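Side-chain contacts in glutathione transferase (Phanerochaete chrysosporium, PDB 4F0C), which probably transfers glutathione to electrophilic compounds, as a fungal glutathione transferase of the Ure2p type, and binds oxidized glutathione in this crystal: residues A[19-22]-A[23-27]; A[118-121]-A[122-126]; A[178-181]-A[182-186]; A[211-214]-A[215-219]. All coordinates share one frame; numbering follows the deposited sequence.

Contact 1 of 4, residues A[19-22]-A[23-27]; sequences WKVD and MLLRE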
loop_
_atom_site.group_PDB
_atom_site.type_symbol
_atom_site.label_atom_id
_atom_site.label_comp_id
_atom_site.label_asym_id
_atom_site.label_seq_id
_atom_site.Cartn_x
_atom_site.Cartn_y
_atom_site.Cartn_z
ATOM N N TRP A 19 10.853 -1.705 11.118
ATOM C CA TRP A 19 10.699 -2.522 12.344
ATOM C C TRP A 19 9.741 -3.694 12.149
ATOM O O TRP A 19 9.828 -4.680 12.872
ATOM C CB TRP A 19 10.316 -1.633 13.557
ATOM C CG TRP A 19 11.487 -0.722 13.842
ATOM C CD1 TRP A 19 11.635 0.596 13.448
ATOM C CD2 TRP A 19 12.739 -1.103 14.457
ATOM N NE1 TRP A 19 12.885 1.054 13.826
ATOM C CE2 TRP A 19 13.575 0.039 14.446
ATOM C CE3 TRP A 19 13.213 -2.282 15.052
ATOM C CZ2 TRP A 19 14.880 0.023 14.975
ATOM C CZ3 TRP A 19 14.519 -2.288 15.589
ATOM C CH2 TRP A 19 15.330 -1.147 15.531
ATOM N N LYS A 20 8.846 -3.605 11.155
ATOM C CA LYS A 20 8.036 -4.768 10.786
ATOM C C LYS A 20 8.938 -5.928 10.418
ATOM O O LYS A 20 8.685 -7.081 10.801
ATOM C CB LYS A 20 7.186 -4.498 9.533
ATOM C CG LYS A 20 6.198 -3.318 9.637
ATOM C CD LYS A 20 5.587 -3.140 8.227
ATOM C CE LYS A 20 4.900 -1.772 8.055
ATOM N NZ LYS A 20 4.487 -1.624 6.602
ATOM N N VAL A 21 9.963 -5.626 9.616
ATOM C CA VAL A 21 10.864 -6.653 9.126
ATOM C C VAL A 21 11.748 -7.154 10.270
ATOM O O VAL A 21 11.962 -8.343 10.399
ATOM C CB VAL A 21 11.751 -6.116 7.998
ATOM C CG1 VAL A 21 12.691 -7.197 7.503
ATOM C CG2 VAL A 21 10.842 -5.635 6.827
ATOM N N ASP A 22 12.298 -6.231 11.058
ATOM C CA ASP A 22 13.043 -6.625 12.260
ATOM C C ASP A 22 12.229 -7.620 13.123
ATOM O O ASP A 22 12.753 -8.657 13.553
ATOM C CB ASP A 22 13.413 -5.358 13.049
ATOM C CG ASP A 22 14.233 -5.653 14.307
ATOM O OD1 ASP A 22 13.640 -5.984 15.368
ATOM O OD2 ASP A 22 15.467 -5.531 14.223
ATOM N N MET A 23 10.952 -7.306 13.381
ATOM C CA MET A 23 10.084 -8.213 14.165
ATOM C C MET A 23 10.018 -9.618 13.552
ATOM O O MET A 23 10.188 -10.606 14.253
ATOM C CB MET A 23 8.656 -7.669 14.230
ATOM C CG MET A 23 8.498 -6.517 15.197
ATOM S SD MET A 23 6.881 -5.714 15.097
ATOM C CE MET A 23 7.235 -4.257 16.098
ATOM N N LEU A 24 9.752 -9.695 12.249
ATOM C CA LEU A 24 9.635 -11.002 11.590
ATOM C C LEU A 24 10.939 -11.788 11.621
ATOM O O LEU A 24 10.936 -12.996 11.863
ATOM C CB LEU A 24 9.111 -10.869 10.141
ATOM C CG LEU A 24 9.092 -12.204 9.356
ATOM C CD1 LEU A 24 8.097 -13.167 10.030
ATOM C CD2 LEU A 24 8.640 -11.916 7.928
ATOM N N LEU A 25 12.055 -11.105 11.375
ATOM C CA LEU A 25 13.350 -11.794 11.392
ATOM C C LEU A 25 13.624 -12.374 12.792
ATOM O O LEU A 25 14.117 -13.500 12.915
ATOM C CB LEU A 25 14.479 -10.843 10.979
ATOM C CG LEU A 25 14.481 -10.421 9.498
ATOM C CD1 LEU A 25 15.494 -9.305 9.294
ATOM C CD2 LEU A 25 14.798 -11.591 8.573
ATOM N N ARG A 26 13.302 -11.606 13.839
ATOM C CA ARG A 26 13.480 -12.111 15.210
ATOM C C ARG A 26 12.552 -13.289 15.498
ATOM O O ARG A 26 12.971 -14.252 16.123
ATOM C CB ARG A 26 13.271 -11.012 16.256
ATOM C CG ARG A 26 14.333 -9.925 16.218
ATOM C CD ARG A 26 14.164 -8.840 17.323
ATOM N NE ARG A 26 14.984 -7.703 16.919
ATOM C CZ ARG A 26 16.279 -7.568 17.182
ATOM N NH1 ARG A 26 16.916 -8.446 17.954
ATOM N NH2 ARG A 26 16.933 -6.521 16.686
ATOM N N GLU A 27 11.290 -13.190 15.069
ATOM C CA GLU A 27 10.314 -14.283 15.262
ATOM C C GLU A 27 10.810 -15.591 14.645
ATOM O O GLU A 27 10.636 -16.666 15.218
ATOM C CB GLU A 27 8.946 -13.929 14.629
ATOM C CG GLU A 27 8.139 -12.872 15.388
ATOM C CD GLU A 27 7.407 -13.418 16.628
ATOM O OE1 GLU A 27 7.770 -14.483 17.151
ATOM O OE2 GLU A 27 6.444 -12.767 17.078
#

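Contact 2 of 4, residues A[118-121]-A[122-126]; sequences GQAG and WFLAV. With GDS (oxidized glutathione disulfide), chain B.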
loop_
_atom_site.group_PDB
_atom_site.type_symbol
_atom_site.label_atom_id
_atom_site.label_comp_id
_atom_site.label_asym_id
_atom_site.label_seq_id
_atom_site.Cartn_x
_atom_site.Cartn_y
_atom_site.Cartn_z
ATOM N N GLY A 118 1.202 7.989 8.898
ATOM C CA GLY A 118 2.377 8.787 8.597
ATOM C C GLY A 118 2.100 10.269 8.382
ATOM O O GLY A 118 2.936 11.105 8.745
ATOM N N GLN A 119 0.948 10.615 7.797
ATOM C CA GLN A 119 0.642 12.041 7.600
ATOM C C GLN A 119 0.338 12.664 8.958
ATOM O O GLN A 119 0.757 13.787 9.213
ATOM C CB GLN A 119 -0.535 12.273 6.651
ATOM C CG GLN A 119 -0.340 11.692 5.258
ATOM C CD GLN A 119 1.072 11.855 4.785
ATOM O OE1 GLN A 119 1.532 12.974 4.518
ATOM N NE2 GLN A 119 1.784 10.727 4.664
ATOM N N ALA A 120 -0.379 11.938 9.831
ATOM C CA ALA A 120 -0.540 12.414 11.215
ATOM C C ALA A 120 0.824 12.653 11.865
ATOM O O ALA A 120 1.042 13.691 12.466
ATOM C CB ALA A 120 -1.345 11.437 12.051
ATOM N N GLY A 121 1.732 11.686 11.722
ATOM C CA GLY A 121 3.077 11.791 12.259
ATOM C C GLY A 121 3.820 13.016 11.739
ATOM O O GLY A 121 4.458 13.745 12.511
ATOM N N TRP A 122 3.725 13.241 10.430
ATOM C CA TRP A 122 4.347 14.398 9.789
ATOM C C TRP A 122 3.828 15.687 10.408
ATOM O O TRP A 122 4.604 16.469 10.969
ATOM C CB TRP A 122 4.081 14.420 8.280
ATOM C CG TRP A 122 4.732 15.584 7.570
ATOM C CD1 TRP A 122 4.121 16.694 7.072
ATOM C CD2 TRP A 122 6.134 15.739 7.298
ATOM N NE1 TRP A 122 5.061 17.539 6.506
ATOM C CE2 TRP A 122 6.300 16.967 6.629
ATOM C CE3 TRP A 122 7.262 14.950 7.553
ATOM C CZ2 TRP A 122 7.550 17.422 6.198
ATOM C CZ3 TRP A 122 8.506 15.408 7.130
ATOM C CH2 TRP A 122 8.635 16.628 6.458
ATOM N N PHE A 123 2.523 15.916 10.315
ATOM C CA PHE A 123 1.968 17.185 10.810
ATOM C C PHE A 123 2.035 17.391 12.341
ATOM O O PHE A 123 2.012 18.535 12.810
ATOM C CB PHE A 123 0.560 17.434 10.254
ATOM C CG PHE A 123 0.543 17.713 8.779
ATOM C CD1 PHE A 123 0.988 18.944 8.287
ATOM C CD2 PHE A 123 0.110 16.745 7.874
ATOM C CE1 PHE A 123 0.991 19.208 6.921
ATOM C CE2 PHE A 123 0.112 17.006 6.502
ATOM C CZ PHE A 123 0.554 18.232 6.028
ATOM N N LEU A 124 2.133 16.310 13.110
ATOM C CA LEU A 124 2.217 16.426 14.574
ATOM C C LEU A 124 3.618 16.475 15.179
ATOM O O LEU A 124 3.844 17.213 16.136
ATOM C CB LEU A 124 1.526 15.254 15.245
ATOM C CG LEU A 124 0.013 15.243 15.179
ATOM C CD1 LEU A 124 -0.452 13.873 15.632
ATOM C CD2 LEU A 124 -0.563 16.371 16.049
ATOM N N ALA A 125 4.533 15.655 14.658
ATOM C CA ALA A 125 5.737 15.270 15.414
ATOM C C ALA A 125 7.050 15.247 14.643
ATOM O O ALA A 125 8.124 15.446 15.223
ATOM C CB ALA A 125 5.523 13.893 16.058
ATOM N N VAL A 126 6.976 14.987 13.347
ATOM C CA VAL A 126 8.162 14.573 12.612
ATOM C C VAL A 126 8.610 15.599 11.585
ATOM O O VAL A 126 9.792 15.671 11.236
ATOM C CB VAL A 126 7.935 13.177 11.970
ATOM C CG1 VAL A 126 8.391 13.139 10.514
ATOM C CG2 VAL A 126 8.616 12.093 12.813
HETATM N N1 GDS B . 5.502 1.994 1.725
HETATM C CA1 GDS B . 6.923 2.066 2.236
HETATM C C1 GDS B . 7.292 0.783 3.083
HETATM O OE1 GDS B . 6.393 0.229 3.783
HETATM O OE2 GDS B . 8.467 0.337 2.949
HETATM C CB1 GDS B . 7.162 3.339 3.123
HETATM C CG1 GDS B . 8.621 3.400 3.631
HETATM C CD1 GDS B . 8.840 4.708 4.323
HETATM O O1 GDS B . 7.987 5.565 4.484
HETATM N N2 GDS B . 10.127 4.882 4.791
HETATM C CA2 GDS B . 10.538 6.124 5.475
HETATM C C2 GDS B . 11.659 6.789 4.713
HETATM O O2 GDS B . 12.579 6.105 4.253
HETATM C CB2 GDS B . 11.131 5.816 6.870
HETATM S SG2 GDS B . 9.814 5.312 7.999
HETATM N N3 GDS B . 11.636 8.136 4.645
HETATM C CA3 GDS B . 12.701 8.824 3.970
HETATM C C3 GDS B . 12.150 9.894 3.035
HETATM O OE3 GDS B . 12.951 10.732 2.567
HETATM O OE4 GDS B . 10.939 9.796 2.762
HETATM N N4 GDS B . 5.543 6.596 5.551
HETATM C CA4 GDS B . 4.203 6.288 5.032
HETATM C C4 GDS B . 4.013 4.743 5.057
HETATM O OE5 GDS B . 4.593 4.080 5.955
HETATM O OE6 GDS B . 3.268 4.279 4.169
HETATM C C5 GDS B . 5.772 7.737 6.280
HETATM O O5 GDS B . 4.896 8.561 6.550
HETATM C CA5 GDS B . 7.183 7.978 6.799
HETATM N N5 GDS B . 7.446 9.438 6.938
HETATM C CB5 GDS B . 7.304 7.275 8.155
HETATM S SG5 GDS B . 9.058 7.198 8.687
HETATM C CA6 GDS B . 8.655 12.018 3.944
HETATM C C6 GDS B . 7.393 12.971 3.954
HETATM O OE7 GDS B . 7.447 14.035 3.299
HETATM O OE8 GDS B . 6.405 12.587 4.614
HETATM N N6 GDS B . 9.504 12.316 2.791
HETATM C CB6 GDS B . 9.392 12.214 5.303
HETATM C CG6 GDS B . 8.673 11.532 6.477
HETATM C CD6 GDS B . 8.513 10.038 6.227
HETATM O O6 GDS B . 9.240 9.348 5.502
#

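Contact 3 of 4, residues A[178-181]-A[182-186]; sequences ATAV and NLLVK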
loop_
_atom_site.group_PDB
_atom_site.type_symbol
_atom_site.label_atom_id
_atom_site.label_comp_id
_atom_site.label_asym_id
_atom_site.label_seq_id
_atom_site.Cartn_x
_atom_site.Cartn_y
_atom_site.Cartn_z
ATOM N N ALA A 178 1.483 0.967 17.515
ATOM C CA ALA A 178 2.163 1.340 18.753
ATOM C C ALA A 178 2.461 2.843 18.723
ATOM O O ALA A 178 2.282 3.542 19.711
ATOM C CB ALA A 178 3.478 0.521 18.928
ATOM N N THR A 179 2.951 3.310 17.574
ATOM C CA THR A 179 3.213 4.726 17.335
ATOM C C THR A 179 1.931 5.573 17.528
ATOM O O THR A 179 1.956 6.631 18.160
ATOM C CB THR A 179 3.730 4.882 15.883
ATOM O OG1 THR A 179 4.907 4.063 15.702
ATOM C CG2 THR A 179 4.042 6.313 15.575
ATOM N N ALA A 180 0.811 5.097 16.987
ATOM C CA ALA A 180 -0.449 5.831 17.125
ATOM C C ALA A 180 -0.899 5.920 18.578
ATOM O O ALA A 180 -1.243 7.006 19.095
ATOM C CB ALA A 180 -1.537 5.171 16.273
ATOM N N VAL A 181 -0.916 4.774 19.252
ATOM C CA VAL A 181 -1.415 4.722 20.628
ATOM C C VAL A 181 -0.553 5.548 21.593
ATOM O O VAL A 181 -1.066 6.186 22.516
ATOM C CB VAL A 181 -1.525 3.248 21.108
ATOM C CG1 VAL A 181 -1.715 3.167 22.618
ATOM C CG2 VAL A 181 -2.671 2.546 20.352
ATOM N N ASN A 182 0.754 5.549 21.362
ATOM C CA ASN A 182 1.693 6.260 22.240
ATOM C C ASN A 182 2.029 7.697 21.838
ATOM O O ASN A 182 2.641 8.452 22.612
ATOM C CB ASN A 182 2.984 5.448 22.369
ATOM C CG ASN A 182 2.773 4.160 23.130
ATOM O OD1 ASN A 182 2.217 4.163 24.225
ATOM N ND2 ASN A 182 3.191 3.048 22.546
ATOM N N LEU A 183 1.653 8.087 20.631
ATOM C CA LEU A 183 2.040 9.405 20.164
ATOM C C LEU A 183 0.912 10.083 19.384
ATOM O O LEU A 183 0.377 11.100 19.827
ATOM C CB LEU A 183 3.311 9.331 19.326
ATOM C CG LEU A 183 3.767 10.666 18.739
ATOM C CD1 LEU A 183 4.229 11.610 19.852
ATOM C CD2 LEU A 183 4.861 10.456 17.697
ATOM N N LEU A 184 0.515 9.480 18.270
ATOM C CA LEU A 184 -0.317 10.163 17.272
ATOM C C LEU A 184 -1.724 10.530 17.759
ATOM O O LEU A 184 -2.234 11.586 17.403
ATOM C CB LEU A 184 -0.386 9.358 15.967
ATOM C CG LEU A 184 0.980 8.894 15.437
ATOM C CD1 LEU A 184 0.789 8.008 14.247
ATOM C CD2 LEU A 184 1.847 10.093 15.084
ATOM N N VAL A 185 -2.356 9.666 18.552
ATOM C CA VAL A 185 -3.670 9.997 19.103
ATOM C C VAL A 185 -3.685 9.944 20.615
ATOM O O VAL A 185 -4.737 10.015 21.213
ATOM C CB VAL A 185 -4.821 9.128 18.513
ATOM C CG1 VAL A 185 -5.050 9.485 17.035
ATOM C CG2 VAL A 185 -4.531 7.604 18.667
ATOM N N LYS A 186 -2.507 9.862 21.241
ATOM C CA LYS A 186 -2.450 9.943 22.700
ATOM C C LYS A 186 -2.907 11.340 23.101
ATOM O O LYS A 186 -2.367 12.334 22.618
ATOM C CB LYS A 186 -1.035 9.682 23.213
ATOM C CG LYS A 186 -0.922 9.798 24.738
ATOM C CD LYS A 186 0.449 9.388 25.214
ATOM C CE LYS A 186 0.558 9.584 26.726
ATOM N NZ LYS A 186 1.952 9.348 27.191
#

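Contact 4 of 4, residues A[211-214]-A[215-219]; sequences PAIA and ESLKT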
loop_
_atom_site.group_PDB
_atom_site.type_symbol
_atom_site.label_atom_id
_atom_site.label_comp_id
_atom_site.label_asym_id
_atom_site.label_seq_id
_atom_site.Cartn_x
_atom_site.Cartn_y
_atom_site.Cartn_z
ATOM N N PRO A 211 7.728 -12.399 22.849
ATOM C CA PRO A 211 9.121 -12.051 23.159
ATOM C C PRO A 211 9.906 -11.448 21.991
ATOM O O PRO A 211 10.643 -10.484 22.217
ATOM C CB PRO A 211 9.725 -13.395 23.593
ATOM C CG PRO A 211 8.569 -14.100 24.248
ATOM C CD PRO A 211 7.380 -13.748 23.344
ATOM N N ALA A 212 9.746 -11.977 20.779
ATOM C CA ALA A 212 10.475 -11.423 19.627
ATOM C C ALA A 212 10.029 -9.993 19.329
ATOM O O ALA A 212 10.848 -9.126 19.003
ATOM C CB ALA A 212 10.294 -12.294 18.393
ATOM N N ILE A 213 8.729 -9.741 19.435
ATOM C CA ILE A 213 8.215 -8.409 19.126
ATOM C C ILE A 213 8.586 -7.420 20.241
ATOM O O ILE A 213 9.014 -6.296 19.986
ATOM C CB ILE A 213 6.705 -8.476 18.867
ATOM C CG1 ILE A 213 6.465 -9.253 17.552
ATOM C CG2 ILE A 213 6.098 -7.085 18.740
ATOM C CD1 ILE A 213 5.011 -9.299 17.124
ATOM N N ALA A 214 8.447 -7.863 21.485
ATOM C CA ALA A 214 8.904 -7.079 22.615
ATOM C C ALA A 214 10.399 -6.739 22.474
ATOM O O ALA A 214 10.818 -5.632 22.790
ATOM C CB ALA A 214 8.659 -7.839 23.900
ATOM N N GLU A 215 11.198 -7.704 22.026
ATOM C CA GLU A 215 12.634 -7.487 21.851
ATOM C C GLU A 215 12.897 -6.472 20.739
ATOM O O GLU A 215 13.756 -5.612 20.869
ATOM C CB GLU A 215 13.347 -8.809 21.553
ATOM C CG GLU A 215 14.864 -8.662 21.340
ATOM C CD GLU A 215 15.544 -9.998 21.079
ATOM O OE1 GLU A 215 15.703 -10.771 22.040
ATOM O OE2 GLU A 215 15.902 -10.282 19.924
ATOM N N SER A 216 12.151 -6.579 19.636
ATOM C CA SER A 216 12.222 -5.597 18.562
ATOM C C SER A 216 11.917 -4.176 19.058
ATOM O O SER A 216 12.637 -3.218 18.724
ATOM C CB SER A 216 11.272 -6.000 17.412
ATOM O OG SER A 216 11.277 -5.032 16.390
ATOM N N LEU A 217 10.854 -4.033 19.854
ATOM C CA LEU A 217 10.460 -2.706 20.348
ATOM C C LEU A 217 11.528 -2.151 21.288
ATOM O O LEU A 217 11.811 -0.951 21.286
ATOM C CB LEU A 217 9.093 -2.761 21.047
ATOM C CG LEU A 217 7.900 -3.085 20.135
ATOM C CD1 LEU A 217 6.624 -3.384 20.956
ATOM C CD2 LEU A 217 7.656 -1.948 19.111
ATOM N N LYS A 218 12.144 -3.041 22.055
ATOM C CA LYS A 218 13.145 -2.620 23.031
ATOM C C LYS A 218 14.406 -2.182 22.274
ATOM O O LYS A 218 15.059 -1.213 22.635
ATOM C CB LYS A 218 13.439 -3.752 24.015
ATOM C CG LYS A 218 14.557 -3.451 25.034
ATOM C CD LYS A 218 14.840 -4.657 25.938
ATOM C CE LYS A 218 15.831 -4.317 27.068
ATOM N NZ LYS A 218 16.142 -5.501 27.936
ATOM N N THR A 219 14.727 -2.900 21.204
ATOM C CA THR A 219 15.896 -2.615 20.382
ATOM C C THR A 219 15.728 -1.251 19.722
ATOM O O THR A 219 16.669 -0.451 19.659
ATOM C CB THR A 219 16.069 -3.709 19.298
ATOM O OG1 THR A 219 16.327 -4.969 19.932
ATOM C CG2 THR A 219 17.231 -3.386 18.345
#

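Contact 1 of 4, residues A[19-22]-A[23-27]
Asp22 and Arg26, one helical turn apart, are joined by a side-on salt bridge, two nitrogens each taking a different carboxylate oxygen. Arg26 NE donates to Asp22 OD1 over 2.7 Å, nearly straight (168°), and the oxygen lies in the guanidinium plane, though NE sits out of the carboxylate plane. The second bond, Arg26 NH2 to Asp22 OD2 at 3.0 Å, is more bent and meets the syn lone pair. The carboxylate and guanidinium planes, 42° apart, leave the pair twisted. Asp22 CG stands anti to the backbone N (chi1 -178°), carrying the carboxylate to the arginine's extended chain. Val21 CG1 and Leu25 CD1 lie side by side, 3.9 Å apart. Further out, Ser216 also bonds Asp22 OD1, and Glu215 forms a salt bridge with Arg26 NH1. An alanine in place of Arg26 would probably leave the buried Asp22 carboxylate without its charge partner and Glu215 without its mate. Lys20 touches the bound glutathione disulfide, its NZ held by Ser74 and Asp75. Helix 18-28 is the connection of a beta-alpha-beta unit: Val21 and Leu25 face strand 7-11 and helix 74-85, Leu25 reaches Phe32 of strand 32-36, and the Asp22-Arg26 pair turns to helix 211-227.

Contact 2 of 4, residues A[118-121]-A[122-126]
Gly121 O is gripped by two backbone donors, Ala125 N and Val126 N, each 2.9 Å away and approaching from opposite faces of the carbonyl plane. The first closes an ordinary helical turn, while the second, bent to 134°, spans five residues and marks the wider pi-type turn near the end of helix 96-126. One turn earlier the bonding is regular: Trp122 N donates to Gly118 O at 2.8 Å, and Phe123 N meets Gln119 O almost straight at 176°. Phe123 CD2 also comes within 3.3 Å of Gln119 O, obliquely to its ring. Over the centre of that ring stands Trp122 CD1, 3.8 Å above the plane, so the two neighbouring aromatic residues pack on each other. With its CG anti to the backbone N (chi1 -179°), Trp122 swings its indole to the oxidized glutathione disulfide. The six-membered part does the touching: Trp122 CZ3 is 3.8 Å from GDS CB6, and the ligand carboxylate oxygen OE8 sits above the same ring system, offset toward its rim. Arg139 of the second subunit makes a cation-pi contact with Trp122, and Tyr140 of that subunit bonds Gln119 OE1. Gly118 comes to 3.3 Å of GDS O5 through its CA, where a beta carbon would clash with that oxygen. The chemistry is consistent with a ligand gripped here mainly by shape and van der Waals contact, while other residues, among them Ser74, His44 and Asn17, hydrogen-bond it.

Contact 3 of 4, residues A[178-181]-A[182-186]
Residues 178-181 run as regular helix into 182-184, where the turn widens to pi type before Val185 leaves helical geometry. Asn182 N still bonds Ala178 O at 3.0 Å in the usual four-residue step. Beyond it the spacing becomes five residues: Leu184 N donates to Thr179 O at 3.2 Å, and Val185 N reaches Ala180 O at 2.9 Å in a nearly straight bond of 174°. Leu183 N, caught in the transition with phi at -140°, makes only weak bonds to Thr179 O and Ala180 O. The wider step brings Leu184 onto residues five and four positions earlier. Its CD1 approaches Thr179 CG2 at 3.9 Å, the two side chains crossing at a slant, and the same methyl lies 4.2 Å from Ala180 CB and 3.8 Å from Ala180 CA. Thr179 places CG2 there by holding it anti to the backbone N, with OG1 beside that N (chi1 -57° to OG1) and bonded to Ile175 O. Val185 CG2 rests 3.4 Å from Ala180 O. An alanine at Leu184 would probably open a gap beside Thr179 CG2 and Ala180, and leave Ile144 of helix 134-155 with less to pack on. Ala180 also faces Phe148 of that helix and Phe117 of helix 96-126. This is a helix C-terminus ending in a pi-type turn, set within the all-helical C-terminal domain of the glutathione transferase fold.

Contact 4 of 4, residues A[211-214]-A[215-219]
Pro211 opens the helix, and its O accepts the N-H of Glu215 at 2.8 Å; Glu215 CB lies alongside the same oxygen at 3.2 Å. With CG anti to the backbone N (chi1 179°) and the chain extended, Glu215 takes its carboxylate out to Arg26 on helix 18-28. Ala212 comes next: its O takes the bond from Ser216 N at 2.9 Å, while its methyl faces Glu27 of helix 18-28. Ser216 CB lies 3.4 Å from Ile213 O, and its OG serves the bond to Asp22. Ile213 O receives Leu217 N at 2.9 Å, and Ile213 CG2 approaches Leu217 CD1 at 4.3 Å, a loose apolar pair one turn apart. Ala214 O closes the series with Lys218 N at 3.0 Å. The next carbonyl, Glu215 O, has two donors from a single residue: Thr219 N, and Thr219 OG1 at 2.8 Å, which stands above the carbonyl plane on the opposite face, so the hydroxyl is tied back to the helix backbone. The unbroken four-residue steps are those of a regular alpha-helix starting at proline, the first turns of the C-terminal helix 211-227 as it lies against helix 18-28 of the thioredoxin-like domain.

How the contacts relate
Along the chain the four contacts follow one another in series. Contacts 1 and 4 are neighbours in space, with centres 9 Å apart: helices 18-28 and 211-227 touch through their polar side chains, a seam joining the thioredoxin-like domain to the last helix of the chain. Contacts 2 and 3, with centres 11 Å apart, form a second pair inside the C-terminal domain, where Leu184 CD2 packs on Gly121 CA at 3.5 Å and both helices end in pi-type turns. Centres of contacts 1 and 2 are 24 Å apart, while contacts 3 and 4 approach to about 5 Å between nearest atoms without touching. Lys20, Gly118 and Trp122 all belong to glutathione disulfide pockets, which therefore draw on both domains.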